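Local coordinates for putative methylase (Clostridium difficile, PDB 3LDU), which probably methylates guanine bases in ribosomal RNA, and binds GTP, at residues Ala94-Ser99 with Ile117-Ile122; Arg88-Gly93 with Tyr143-Phe148. One frame throughout, in Å; residues are numbered along the deposited sequence.

Both contacts lie within the THUMP domain range. From the N terminus, the chain leaves helix 74-82 and enters the loop that holds 88-93. It runs straight on through 94-99 into strand 98-104, turns into helix 111-129 and reaches 143-148 at the start of strand 145-150. Interaction 1 closes the shorter loop, from 94-99 to the helix residues 117-122. Interaction 2 closes the longer one, from 88-93 to 143-148, so interaction 1 is nested inside it. Their centres are about 7 Å apart. Backbone bonds of Q95 with Y143 and of P97 with I145 join them. Together they tie helix, loop and sheet edge into one unit.

Interaction 1. Residues Ala94-Ser99 with Ile117-Ile122; sequences AQFPIS and IVKKAI
V118 meets I98 at the tip of the isoleucine. Its CG1 methyl lies 4.0 Å from CD1 of I98, and the two side chains run at a slant to each other. K119 follows and does two jobs. Its CB packs on CG1 of I98 at 3.8 Å, and its ammonium group reaches the ring of F96. CG is anti to the backbone N (chi1 -178°), and the chain bends at chi2 (66°) before it extends. This carries NZ over one face of the F96 ring. NZ of K119 is 3.7 Å from the centroid of that ring and 24° off its normal, a cation-pi contact shifted toward the rim. The same NZ makes a weak hydrogen bond to the carbonyl O of F96 (3.3 Å). Its stronger polar partner is E138, by a salt bridge. E138 also accepts the backbone N-H of F96, so one carboxylate holds both the lysine and the backbone that carries the ring. I122, one turn on, brings its CG2 methyl obliquely to CE1 of F96 at 3.5 Å. Its other branch ends at CD1, 4.1 Å from CD1 of I98. The helix thus sets an apolar row, V118 and I122, beside the cationic K119. F96 also touches V123 and L126 of helix 111-129, while I98 rests on I145 of the neighbouring strand. The helix packs against the start of edge strand 98-104 here, and its A121 touches F78 and T81 of helix 74-82.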
# COMPACT_ATOMS: atom_id res chain seq x y z
N ALA A 94 -5.57 -26.07 13.09
CA ALA A 94 -5.01 -24.95 12.33
C ALA A 94 -3.56 -24.66 12.70
O ALA A 94 -3.13 -24.95 13.82
CB ALA A 94 -5.86 -23.68 12.51
N GLN A 95 -2.82 -24.09 11.75
CA GLN A 95 -1.45 -23.64 11.98
C GLN A 95 -1.49 -22.20 12.49
O GLN A 95 -2.30 -21.40 12.01
CB GLN A 95 -0.63 -23.68 10.68
CG GLN A 95 -0.47 -25.07 10.08
CD GLN A 95 0.36 -25.03 8.81
OE1 GLN A 95 1.43 -24.44 8.78
NE2 GLN A 95 -0.13 -25.68 7.76
N PHE A 96 -0.64 -21.89 13.46
CA PHE A 96 -0.55 -20.53 14.01
C PHE A 96 0.89 -20.11 14.23
O PHE A 96 1.34 -19.91 15.37
CB PHE A 96 -1.40 -20.38 15.29
CG PHE A 96 -1.11 -21.41 16.36
CD1 PHE A 96 -0.32 -21.10 17.46
CD2 PHE A 96 -1.66 -22.69 16.28
CE1 PHE A 96 -0.08 -22.05 18.45
CE2 PHE A 96 -1.41 -23.64 17.27
CZ PHE A 96 -0.62 -23.32 18.35
N PRO A 97 1.64 -19.95 13.13
CA PRO A 97 3.03 -19.53 13.28
C PRO A 97 3.04 -18.08 13.77
O PRO A 97 2.15 -17.32 13.40
CB PRO A 97 3.57 -19.62 11.85
CG PRO A 97 2.38 -19.37 10.97
CD PRO A 97 1.21 -20.00 11.72
N ILE A 98 3.99 -17.73 14.63
CA ILE A 98 4.13 -16.34 15.06
C ILE A 98 5.05 -15.70 14.03
O ILE A 98 6.27 -15.80 14.11
CB ILE A 98 4.69 -16.23 16.49
CG1 ILE A 98 4.05 -17.29 17.40
CG2 ILE A 98 4.45 -14.84 17.05
CD1 ILE A 98 2.52 -17.20 17.48
N SER A 99 4.44 -15.09 13.03
CA SER A 99 5.18 -14.76 11.82
C SER A 99 6.10 -13.58 12.01
O SER A 99 7.11 -13.46 11.31
CB SER A 99 4.21 -14.51 10.66
OG SER A 99 3.48 -15.70 10.37
N ILE A 117 7.42 -16.69 23.51
CA ILE A 117 6.52 -16.63 24.65
C ILE A 117 5.05 -16.60 24.20
O ILE A 117 4.20 -17.28 24.78
CB ILE A 117 6.83 -15.42 25.57
CG1 ILE A 117 8.15 -15.65 26.33
CG2 ILE A 117 5.68 -15.16 26.55
CD1 ILE A 117 8.03 -16.61 27.51
N VAL A 118 4.77 -15.83 23.16
CA VAL A 118 3.42 -15.80 22.61
C VAL A 118 3.03 -17.17 22.06
O VAL A 118 1.91 -17.64 22.29
CB VAL A 118 3.25 -14.67 21.54
CG1 VAL A 118 1.98 -14.86 20.73
CG2 VAL A 118 3.23 -13.30 22.22
N LYS A 119 3.94 -17.82 21.34
CA LYS A 119 3.70 -19.19 20.87
C LYS A 119 3.32 -20.10 22.04
O LYS A 119 2.30 -20.80 22.00
CB LYS A 119 4.94 -19.74 20.15
CG LYS A 119 4.75 -21.15 19.59
CD LYS A 119 3.73 -21.17 18.46
CE LYS A 119 3.57 -22.59 17.88
NZ LYS A 119 2.77 -22.62 16.62
N LYS A 120 4.12 -20.08 23.09
CA LYS A 120 3.87 -20.94 24.25
C LYS A 120 2.49 -20.66 24.86
O LYS A 120 1.75 -21.59 25.20
CB LYS A 120 4.98 -20.76 25.29
CG LYS A 120 4.87 -21.68 26.51
CD LYS A 120 6.15 -21.56 27.34
CE LYS A 120 5.89 -21.34 28.81
NZ LYS A 120 7.01 -20.61 29.47
N ALA A 121 2.16 -19.38 25.01
CA ALA A 121 0.87 -18.98 25.58
C ALA A 121 -0.31 -19.49 24.77
O ALA A 121 -1.29 -20.00 25.32
CB ALA A 121 0.80 -17.46 25.73
N ILE A 122 -0.22 -19.34 23.45
CA ILE A 122 -1.30 -19.80 22.58
C ILE A 122 -1.43 -21.33 22.62
O ILE A 122 -2.53 -21.87 22.62
CB ILE A 122 -1.11 -19.30 21.13
CG1 ILE A 122 -1.12 -17.76 21.11
CG2 ILE A 122 -2.20 -19.86 20.21
CD1 ILE A 122 -0.97 -17.15 19.69

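Interaction 2. Residues Arg88-Gly93 with Tyr143-Phe148; sequences RYIPYG and YPIFVF
The loop between helix 74-82 and strand 98-104 of the THUMP domain packs here against the lead-in to strand 145-150. Y143 carries most of the contact. The side chains of I90 and Y143 lie alongside each other, pointing opposite ways, and CD1 of I90 comes 3.5 Å from CB of Y143. The same methyl lies 3.7 Å from CG of Y143, at the root of the ring. With CG1 beside the backbone N (chi1 -53°) and a second bend at chi2, I90 directs this methyl at the strand, where CD1 of I145 is 4.3 Å away. P91 meets the far end of the ring. Its CD is 3.5 Å from CZ of Y143, an oblique approach, and its CG is 3.4 Å from the OH of Y143. The touching atoms are mostly carbon; the carbonyl O of Y89 lies 3.6 Å from CE1 of Y143 without forming a hydrogen bond to it. The phenol's hydroxyl hydrogen-bonds to E141, and the ring also stacks with W233. I90 also touches L126 of helix 111-129 and I158 of strand 153-159. Its place between helix and strands is consistent with a loop filling in between the two layers of the alpha/beta THUMP fold.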
# COMPACT_ATOMS: atom_id res chain seq x y z
N ARG A 88 -11.48 -19.42 19.92
CA ARG A 88 -12.47 -18.61 19.20
C ARG A 88 -11.96 -18.18 17.83
O ARG A 88 -12.73 -17.96 16.90
CB ARG A 88 -12.85 -17.36 20.00
CG ARG A 88 -13.90 -17.58 21.09
CD ARG A 88 -14.27 -16.25 21.75
NE ARG A 88 -14.43 -15.19 20.76
CZ ARG A 88 -14.63 -13.91 21.06
NH1 ARG A 88 -14.69 -13.52 22.32
NH2 ARG A 88 -14.77 -13.01 20.09
N TYR A 89 -10.64 -18.08 17.70
CA TYR A 89 -10.01 -17.52 16.51
C TYR A 89 -9.20 -18.52 15.71
O TYR A 89 -9.09 -18.40 14.49
CB TYR A 89 -9.10 -16.37 16.91
CG TYR A 89 -9.82 -15.34 17.73
CD1 TYR A 89 -10.78 -14.52 17.15
CD2 TYR A 89 -9.55 -15.18 19.07
CE1 TYR A 89 -11.44 -13.58 17.88
CE2 TYR A 89 -10.21 -14.24 19.82
CZ TYR A 89 -11.15 -13.44 19.22
OH TYR A 89 -11.80 -12.49 19.98
N ILE A 90 -8.61 -19.49 16.41
CA ILE A 90 -7.80 -20.55 15.80
C ILE A 90 -8.54 -21.87 15.96
O ILE A 90 -8.66 -22.37 17.07
CB ILE A 90 -6.41 -20.68 16.49
CG1 ILE A 90 -5.67 -19.33 16.55
CG2 ILE A 90 -5.54 -21.72 15.78
CD1 ILE A 90 -5.66 -18.60 15.25
N PRO A 91 -9.02 -22.44 14.85
CA PRO A 91 -9.81 -23.68 14.91
C PRO A 91 -8.94 -24.92 15.03
O PRO A 91 -7.72 -24.87 14.87
CB PRO A 91 -10.54 -23.68 13.57
CG PRO A 91 -9.62 -22.97 12.65
CD PRO A 91 -8.92 -21.93 13.47
N TYR A 92 -9.59 -26.05 15.32
CA TYR A 92 -8.91 -27.30 15.54
C TYR A 92 -7.99 -27.68 14.40
O TYR A 92 -8.42 -27.77 13.25
CB TYR A 92 -9.97 -28.40 15.74
CG TYR A 92 -9.43 -29.68 16.31
CD1 TYR A 92 -8.86 -29.70 17.58
CD2 TYR A 92 -9.50 -30.87 15.59
CE1 TYR A 92 -8.37 -30.88 18.12
CE2 TYR A 92 -9.02 -32.06 16.13
CZ TYR A 92 -8.45 -32.05 17.39
OH TYR A 92 -7.97 -33.22 17.94
N GLY A 93 -6.71 -27.89 14.72
CA GLY A 93 -5.77 -28.40 13.74
C GLY A 93 -5.11 -27.30 12.92
O GLY A 93 -4.19 -27.57 12.14
N TYR A 143 -3.01 -19.32 10.19
CA TYR A 143 -3.44 -18.07 10.84
C TYR A 143 -2.19 -17.39 11.39
O TYR A 143 -1.80 -17.64 12.53
CB TYR A 143 -4.40 -18.39 12.00
CG TYR A 143 -5.72 -18.97 11.54
CD1 TYR A 143 -6.87 -18.18 11.46
CD2 TYR A 143 -5.82 -20.30 11.15
CE1 TYR A 143 -8.08 -18.72 11.03
CE2 TYR A 143 -7.02 -20.84 10.71
CZ TYR A 143 -8.15 -20.04 10.65
OH TYR A 143 -9.34 -20.58 10.20
N PRO A 144 -1.53 -16.54 10.58
CA PRO A 144 -0.24 -16.01 10.99
C PRO A 144 -0.43 -14.96 12.08
O PRO A 144 -1.19 -14.02 11.90
CB PRO A 144 0.32 -15.36 9.71
CG PRO A 144 -0.56 -15.91 8.57
CD PRO A 144 -1.90 -16.11 9.22
N ILE A 145 0.26 -15.13 13.20
CA ILE A 145 0.08 -14.24 14.34
C ILE A 145 1.14 -13.14 14.30
O ILE A 145 2.33 -13.42 14.13
CB ILE A 145 0.18 -15.03 15.66
CG1 ILE A 145 -0.74 -16.26 15.63
CG2 ILE A 145 -0.13 -14.13 16.85
CD1 ILE A 145 -2.24 -15.95 15.53
N PHE A 146 0.69 -11.90 14.46
CA PHE A 146 1.60 -10.75 14.47
C PHE A 146 1.55 -10.08 15.84
O PHE A 146 0.46 -9.86 16.39
CB PHE A 146 1.19 -9.75 13.39
CG PHE A 146 1.72 -10.06 12.00
CD1 PHE A 146 1.49 -11.30 11.40
CD2 PHE A 146 2.43 -9.10 11.29
CE1 PHE A 146 1.97 -11.57 10.12
CE2 PHE A 146 2.90 -9.37 10.01
CZ PHE A 146 2.67 -10.60 9.43
N VAL A 147 2.71 -9.72 16.39
CA VAL A 147 2.77 -9.06 17.69
C VAL A 147 3.48 -7.72 17.51
O VAL A 147 4.53 -7.66 16.88
CB VAL A 147 3.54 -9.89 18.74
CG1 VAL A 147 3.49 -9.22 20.11
CG2 VAL A 147 2.97 -11.30 18.82
N PHE A 148 2.89 -6.66 18.06
CA PHE A 148 3.44 -5.31 17.93
C PHE A 148 3.46 -4.69 19.32
O PHE A 148 2.43 -4.61 19.98
CB PHE A 148 2.56 -4.49 16.99
CG PHE A 148 3.00 -3.06 16.82
CD1 PHE A 148 4.01 -2.74 15.92
CD2 PHE A 148 2.39 -2.04 17.54
CE1 PHE A 148 4.42 -1.43 15.76
CE2 PHE A 148 2.79 -0.72 17.37
CZ PHE A 148 3.81 -0.42 16.49